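Local coordinates for protein histidine acid phosphatase (Hafnia alvei, PDB 4ARU) that belongs to branch 2 of the histidine phosphatase superfamily and is named a histidine acid phosphatase, at residues 172-175 / 176-179; 151-154 / 155-158; 240-243 / 244-247. All blocks are in the same frame, centred on the assembly; numbering follows the deposited sequence.

Contact 1: residues 172-175 / 176-179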
loop_
_atom_site.group_PDB
_atom_site.type_symbol
_atom_site.label_atom_id
_atom_site.label_comp_id
_atom_site.label_asym_id
_atom_site.label_seq_id
_atom_site.Cartn_x
_atom_site.Cartn_y
_atom_site.Cartn_z
ATOM N N LEU A 172 -22.541 9.620 -7.300
ATOM C CA LEU A 172 -23.480 9.049 -6.352
ATOM C C LEU A 172 -24.921 9.409 -6.625
ATOM O O LEU A 172 -25.815 8.724 -6.131
ATOM C CB LEU A 172 -23.148 9.560 -4.919
ATOM C CG LEU A 172 -21.802 9.105 -4.391
ATOM C CD1 LEU A 172 -21.564 9.878 -3.124
ATOM C CD2 LEU A 172 -21.764 7.601 -4.139
ATOM N N ASP A 173 -25.203 10.484 -7.378
ATOM C CA ASP A 173 -26.543 11.107 -7.329
ATOM C C ASP A 173 -26.947 11.450 -5.914
ATOM O O ASP A 173 -28.092 11.286 -5.488
ATOM C CB ASP A 173 -27.587 10.237 -8.042
ATOM C CG ASP A 173 -27.357 10.201 -9.547
ATOM O OD1 ASP A 173 -27.579 11.261 -10.152
ATOM O OD2 ASP A 173 -26.956 9.161 -10.149
ATOM N N PHE A 174 -25.962 11.993 -5.182
ATOM C CA PHE A 174 -26.138 12.360 -3.780
ATOM C C PHE A 174 -27.393 13.198 -3.503
ATOM O O PHE A 174 -28.091 12.969 -2.517
ATOM C CB PHE A 174 -24.852 13.023 -3.233
ATOM C CG PHE A 174 -24.988 13.566 -1.813
ATOM C CD1 PHE A 174 -24.977 12.710 -0.708
ATOM C CD2 PHE A 174 -25.080 14.918 -1.587
ATOM C CE1 PHE A 174 -25.087 13.226 0.569
ATOM C CE2 PHE A 174 -25.189 15.426 -0.303
ATOM C CZ PHE A 174 -25.181 14.577 0.767
ATOM N N PRO A 175 -27.676 14.203 -4.337
ATOM C CA PRO A 175 -28.818 15.058 -4.006
ATOM C C PRO A 175 -30.165 14.304 -3.964
ATOM O O PRO A 175 -31.116 14.775 -3.310
ATOM C CB PRO A 175 -28.804 16.106 -5.132
ATOM C CG PRO A 175 -27.382 16.163 -5.580
ATOM C CD PRO A 175 -26.882 14.764 -5.463
ATOM N N LYS A 176 -30.221 13.166 -4.657
ATOM C CA LYS A 176 -31.421 12.331 -4.661
ATOM C C LYS A 176 -31.373 11.194 -3.651
ATOM O O LYS A 176 -32.264 10.335 -3.673
ATOM C CB LYS A 176 -31.636 11.727 -6.042
ATOM C CG LYS A 176 -31.866 12.753 -7.141
ATOM C CD LYS A 176 -31.539 12.078 -8.459
ATOM C CE LYS A 176 -31.944 12.862 -9.698
ATOM N NZ LYS A 176 -31.295 12.186 -10.867
ATOM N N SER A 177 -30.403 11.232 -2.749
ATOM C CA SER A 177 -30.118 10.111 -1.862
ATOM C C SER A 177 -30.978 10.197 -0.599
ATOM O O SER A 177 -31.471 11.271 -0.235
ATOM C CB SER A 177 -28.660 10.108 -1.483
ATOM O OG SER A 177 -28.381 11.163 -0.572
ATOM N N PRO A 178 -31.146 9.054 0.086
ATOM C CA PRO A 178 -31.854 9.107 1.366
ATOM C C PRO A 178 -31.195 10.037 2.366
ATOM O O PRO A 178 -31.870 10.696 3.160
ATOM C CB PRO A 178 -31.782 7.651 1.860
ATOM C CG PRO A 178 -31.717 6.858 0.609
ATOM C CD PRO A 178 -30.828 7.678 -0.313
ATOM N N TYR A 179 -29.873 10.127 2.308
ATOM C CA TYR A 179 -29.170 11.070 3.155
ATOM C C TYR A 179 -29.741 12.467 3.049
ATOM O O TYR A 179 -29.994 13.118 4.055
ATOM C CB TYR A 179 -27.674 11.108 2.803
ATOM C CG TYR A 179 -26.833 11.875 3.792
ATOM C CD1 TYR A 179 -26.738 13.276 3.753
ATOM C CD2 TYR A 179 -26.132 11.189 4.778
ATOM C CE1 TYR A 179 -25.949 13.945 4.676
ATOM C CE2 TYR A 179 -25.361 11.841 5.697
ATOM C CZ TYR A 179 -25.285 13.197 5.648
ATOM O OH TYR A 179 -24.486 13.796 6.581
HETATM O O HOH W 1 -33.150 13.343 -1.696
#
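The turn between a Schellman motif and the N-cap of the next helix brings D173 and F174 against K176, S177 and Y179. It joins helix 162-172 to helix 178-182 in the histidine phosphatase chain. D173, with positive phi, is the C-prime residue of the Schellman motif: D173 N bonds back to S170 O, and F174 N to S169 O. The 3-10 turn that follows is closed by K176 N, which donates to D173 O at 3.0 Å from well above the carbonyl plane. F174 O is gripped twice: by S177 OG at 2.7 Å, in the carbonyl plane on a lone pair, and by S177 N at 2.9 Å from 60° out of that plane. A chi1 of 73° sets S177 OG between its own N and carbonyl carbon, within range of F174 O and of a weak bond from C180 N, the capping interaction of the helix. D173 and K176 run side by side, but their salt bridge is long, D173 OD1 to K176 NZ 3.9 Å; the firmer partner of the carboxylate is H37, which bonds to OD2. The buried F174 ring meets F191 edge-to-face and lies obliquely to Y179, planes at 41° and centroids 5.5 Å apart. F174 CE1 and F174 CZ each lie 3.6 Å from Y179 CD1.

Contact 2: residues 151-154 / 155-158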
loop_
_atom_site.group_PDB
_atom_site.type_symbol
_atom_site.label_atom_id
_atom_site.label_comp_id
_atom_site.label_asym_id
_atom_site.label_seq_id
_atom_site.Cartn_x
_atom_site.Cartn_y
_atom_site.Cartn_z
ATOM N N GLY A 151 -1.265 21.674 5.677
ATOM C CA GLY A 151 -0.900 23.075 5.415
ATOM C C GLY A 151 -1.992 24.059 5.744
ATOM O O GLY A 151 -1.857 25.242 5.455
ATOM N N THR A 152 -3.077 23.586 6.362
ATOM C CA THR A 152 -4.260 24.404 6.645
ATOM C C THR A 152 -5.055 23.682 7.741
ATOM O O THR A 152 -4.956 22.467 7.863
ATOM C CB THR A 152 -5.081 24.632 5.340
ATOM O OG1 THR A 152 -5.950 25.757 5.470
ATOM C CG2 THR A 152 -5.880 23.412 4.951
ATOM N N PRO A 153 -5.861 24.412 8.524
ATOM C CA PRO A 153 -6.701 23.726 9.495
ATOM C C PRO A 153 -7.563 22.682 8.820
ATOM O O PRO A 153 -8.164 22.882 7.754
ATOM C CB PRO A 153 -7.533 24.871 10.084
ATOM C CG PRO A 153 -6.633 26.046 10.008
ATOM C CD PRO A 153 -5.960 25.876 8.675
ATOM N N ILE A 154 -7.650 21.509 9.420
ATOM C CA ILE A 154 -8.329 20.381 8.786
ATOM C C ILE A 154 -9.800 20.642 8.572
ATOM O O ILE A 154 -10.370 20.133 7.605
ATOM C CB ILE A 154 -8.161 19.046 9.562
ATOM C CG1 ILE A 154 -6.748 18.542 9.404
ATOM C CG2 ILE A 154 -9.103 17.968 9.034
ATOM C CD1 ILE A 154 -6.256 18.565 7.979
ATOM N N GLU A 155 -10.415 21.462 9.433
ATOM C CA GLU A 155 -11.837 21.806 9.316
ATOM C C GLU A 155 -12.158 22.476 7.966
ATOM O O GLU A 155 -13.316 22.521 7.539
ATOM C CB GLU A 155 -12.269 22.713 10.466
ATOM C CG GLU A 155 -12.379 22.048 11.863
ATOM C CD GLU A 155 -11.045 21.668 12.531
ATOM O OE1 GLU A 155 -9.947 22.063 12.036
ATOM O OE2 GLU A 155 -11.086 20.965 13.571
ATOM N N THR A 156 -11.114 22.984 7.308
ATOM C CA THR A 156 -11.270 23.684 6.025
ATOM C C THR A 156 -10.904 22.833 4.814
ATOM O O THR A 156 -10.906 23.303 3.685
ATOM C CB THR A 156 -10.456 25.020 5.993
ATOM O OG1 THR A 156 -9.044 24.761 5.899
ATOM C CG2 THR A 156 -10.737 25.888 7.187
ATOM N N LEU A 157 -10.586 21.564 5.038
ATOM C CA LEU A 157 -10.030 20.723 3.964
ATOM C C LEU A 157 -10.944 20.584 2.753
ATOM O O LEU A 157 -10.450 20.483 1.626
ATOM C CB LEU A 157 -9.713 19.337 4.507
ATOM C CG LEU A 157 -8.889 18.431 3.597
ATOM C CD1 LEU A 157 -7.475 18.943 3.437
ATOM C CD2 LEU A 157 -8.882 17.004 4.091
ATOM N N ASN A 158 -12.265 20.550 2.938
ATOM C CA ASN A 158 -13.126 20.337 1.784
ATOM C C ASN A 158 -12.931 21.451 0.744
ATOM O O ASN A 158 -13.189 21.235 -0.443
ATOM C CB ASN A 158 -14.623 20.344 2.134
ATOM C CG ASN A 158 -15.050 19.148 2.977
ATOM O OD1 ASN A 158 -14.236 18.286 3.323
ATOM N ND2 ASN A 158 -16.361 19.094 3.248
#
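A 3-10 turn carries the backbone from P153 through I154 and E155 to T156, in the connection between helix 139-150 and helix 162-172. G151, with positive phi, leaves the first of these helices, and T152 and P153 continue in extended conformation before the chain coils. Two i to i+3 bonds follow: T156 N to P153 O at 3.0 Å and L157 N to I154 O at 2.9 Å, both with N-H angles near 160°. P153 O takes a second bond, from T156 OG1 at 2.8 Å. This hydroxyl lies in the carbonyl plane, whereas T156 N approaches from 46° above it, so one residue holds the carbonyl by both its backbone and its side chain. The chi1 of T156, 72°, places OG1 between its N and carbonyl carbon, on the side facing P153. On the buried side, L157 packs on L210 of strand 208-211 and reaches V214 of helix 213-229; I154, in one of its two conformers, also packs on L210 and touches V146 of helix 139-150. T152 crosses T156 at an angle: T152 CG2 lies 3.6 Å from T156 OG1, and T152 OG1 donates to T156 OG1 over a long 3.3 Å.

Contact 3: residues 240-243 / 244-247; sequences IHTE and QQWN
A capping box formed by T242 and Q245 starts helix 243-262, and the loop residues just before it fold back onto the first turn. T242 is the N-cap: its OG1 accepts from Q245 N at 3.0 Å, placed for this by a chi1 of 72° that turns the hydroxyl toward the helix start. The reciprocal half comes from the Q245 side chain, whose OE1 accepts from T242 N at 3.1 Å, with the donor 38° above the amide plane. Q245 OE1 also takes a shorter bond from H241 N, 2.7 Å, which meets it nearly along the C=O axis. One amide oxygen thus ties down two consecutive backbone N-H groups ahead of the helix. Q245 gets there with a chain extended beyond CG that passes T242 OG1 and runs beside H241. The regular i to i+4 bonds begin at once, W246 N to T242 O and N247 N to E243 O. A water bonded to T242 OG1 donates to Q244 OE1, bridging the cap to the first turn. Beside the cap, I240 and W246 cross at about a right angle. Both touch F224 of helix 213-229, whose H228 also meets the indole edge-to-face. The I240 methyl CG2 makes a CH-pi contact over one indole face, 3.6 Å from the centroid of the W246 five-membered ring and 9° off its normal, while I240 CD1 reaches the six-membered ring at W246 CH2, 3.9 Å away.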
loop_
_atom_site.group_PDB
_atom_site.type_symbol
_atom_site.label_atom_id
_atom_site.label_comp_id
_atom_site.label_asym_id
_atom_site.label_seq_id
_atom_site.Cartn_x
_atom_site.Cartn_y
_atom_site.Cartn_z
ATOM N N ILE A 240 -18.754 6.620 -14.175
ATOM C CA ILE A 240 -17.357 7.039 -14.396
ATOM C C ILE A 240 -17.004 6.690 -15.848
ATOM O O ILE A 240 -17.042 5.509 -16.263
ATOM C CB ILE A 240 -16.376 6.403 -13.396
ATOM C CG1 ILE A 240 -16.816 6.672 -11.976
ATOM C CG2 ILE A 240 -14.986 6.964 -13.671
ATOM C CD1 ILE A 240 -16.010 5.890 -10.972
ATOM N N HIS A 241 -16.726 7.725 -16.629
ATOM C CA HIS A 241 -16.587 7.596 -18.082
ATOM C C HIS A 241 -15.169 7.886 -18.578
ATOM O O HIS A 241 -14.786 7.363 -19.647
ATOM C CB HIS A 241 -17.559 8.531 -18.822
ATOM C CG HIS A 241 -18.996 8.195 -18.595
ATOM N ND1 HIS A 241 -19.742 8.788 -17.606
ATOM C CD2 HIS A 241 -19.814 7.309 -19.209
ATOM C CE1 HIS A 241 -20.961 8.282 -17.611
ATOM N NE2 HIS A 241 -21.032 7.383 -18.575
ATOM N N THR A 242 -14.399 8.691 -17.842
ATOM C CA THR A 242 -13.127 9.191 -18.366
ATOM C C THR A 242 -11.977 9.065 -17.383
ATOM O O THR A 242 -12.130 8.928 -16.179
ATOM C CB THR A 242 -13.216 10.664 -18.740
ATOM O OG1 THR A 242 -13.288 11.429 -17.548
ATOM C CG2 THR A 242 -14.424 10.966 -19.609
ATOM N N GLU A 243 -10.776 9.066 -17.938
ATOM C CA GLU A 243 -9.572 9.091 -17.150
ATOM C C GLU A 243 -9.517 10.280 -16.182
ATOM O O GLU A 243 -9.138 10.144 -15.022
ATOM C CB GLU A 243 -8.396 9.148 -18.115
ATOM C CG GLU A 243 -7.031 9.470 -17.529
ATOM C CD GLU A 243 -5.982 9.696 -18.593
ATOM O OE1 GLU A 243 -5.805 10.858 -19.160
ATOM O OE2 GLU A 243 -5.414 8.631 -18.962
ATOM N N GLN A 244 -9.934 11.448 -16.680
ATOM C CA GLN A 244 -9.970 12.652 -15.850
ATOM C C GLN A 244 -10.869 12.440 -14.652
ATOM O O GLN A 244 -10.552 12.845 -13.547
ATOM C CB GLN A 244 -10.444 13.858 -16.682
ATOM C CG GLN A 244 -10.438 15.201 -15.906
ATOM C CD GLN A 244 -11.639 15.452 -14.999
ATOM O OE1 GLN A 244 -12.766 15.023 -15.259
ATOM N NE2 GLN A 244 -11.381 16.119 -13.894
ATOM N N GLN A 245 -11.989 11.766 -14.839
ATOM C CA GLN A 245 -12.893 11.507 -13.697
ATOM C C GLN A 245 -12.268 10.539 -12.723
ATOM O O GLN A 245 -12.320 10.778 -11.544
ATOM C CB GLN A 245 -14.226 10.978 -14.200
ATOM C CG GLN A 245 -15.061 12.045 -14.877
ATOM C CD GLN A 245 -16.269 11.456 -15.580
ATOM O OE1 GLN A 245 -16.294 10.287 -15.968
ATOM N NE2 GLN A 245 -17.256 12.295 -15.792
ATOM N N TRP A 246 -11.673 9.449 -13.198
ATOM C CA TRP A 246 -10.963 8.553 -12.309
ATOM C C TRP A 246 -9.916 9.313 -11.520
ATOM O O TRP A 246 -9.790 9.115 -10.309
ATOM C CB TRP A 246 -10.254 7.430 -13.078
ATOM C CG TRP A 246 -11.119 6.256 -13.429
ATOM C CD1 TRP A 246 -11.472 5.869 -14.652
ATOM C CD2 TRP A 246 -11.697 5.333 -12.528
ATOM N NE1 TRP A 246 -12.283 4.746 -14.596
ATOM C CE2 TRP A 246 -12.442 4.398 -13.287
ATOM C CE3 TRP A 246 -11.661 5.214 -11.156
ATOM C CZ2 TRP A 246 -13.138 3.327 -12.700
ATOM C CZ3 TRP A 246 -12.373 4.177 -10.543
ATOM C CH2 TRP A 246 -13.109 3.258 -11.328
ATOM N N ASN A 247 -9.143 10.165 -12.190
ATOM C CA ASN A 247 -8.085 10.875 -11.472
ATOM C C ASN A 247 -8.647 11.806 -10.449
ATOM O O ASN A 247 -8.083 11.908 -9.362
ATOM C CB ASN A 247 -7.163 11.640 -12.440
ATOM C CG ASN A 247 -6.332 10.724 -13.338
ATOM O OD1 ASN A 247 -6.165 9.544 -13.052
ATOM N ND2 ASN A 247 -5.855 11.254 -14.424
HETATM O O HOH W 2 -13.877 14.191 -17.738
#

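The three contacts follow in series along the chain, contact 2, then contact 1, then contact 3, each at a connection leading toward a helix. Helix 162-172 begins after contact 2 and ends at contact 1. Helix 213-229 is common to all three: V214 lies against contact 2, and F224 touches both L172 of contact 1 and the I240 and W246 pair of contact 3. M195 also links contacts 1 and 2: the F174 and Y179 side chains touch it, and its carbonyl oxygen accepts from N158 ND2. None touch directly; between nearest atoms, contacts 1 and 3 approach to about 8 Å, 1 and 2 to about 10 Å, 2 and 3 to about 14 Å. A sodium ion lies about 13 Å from the W246 side chain.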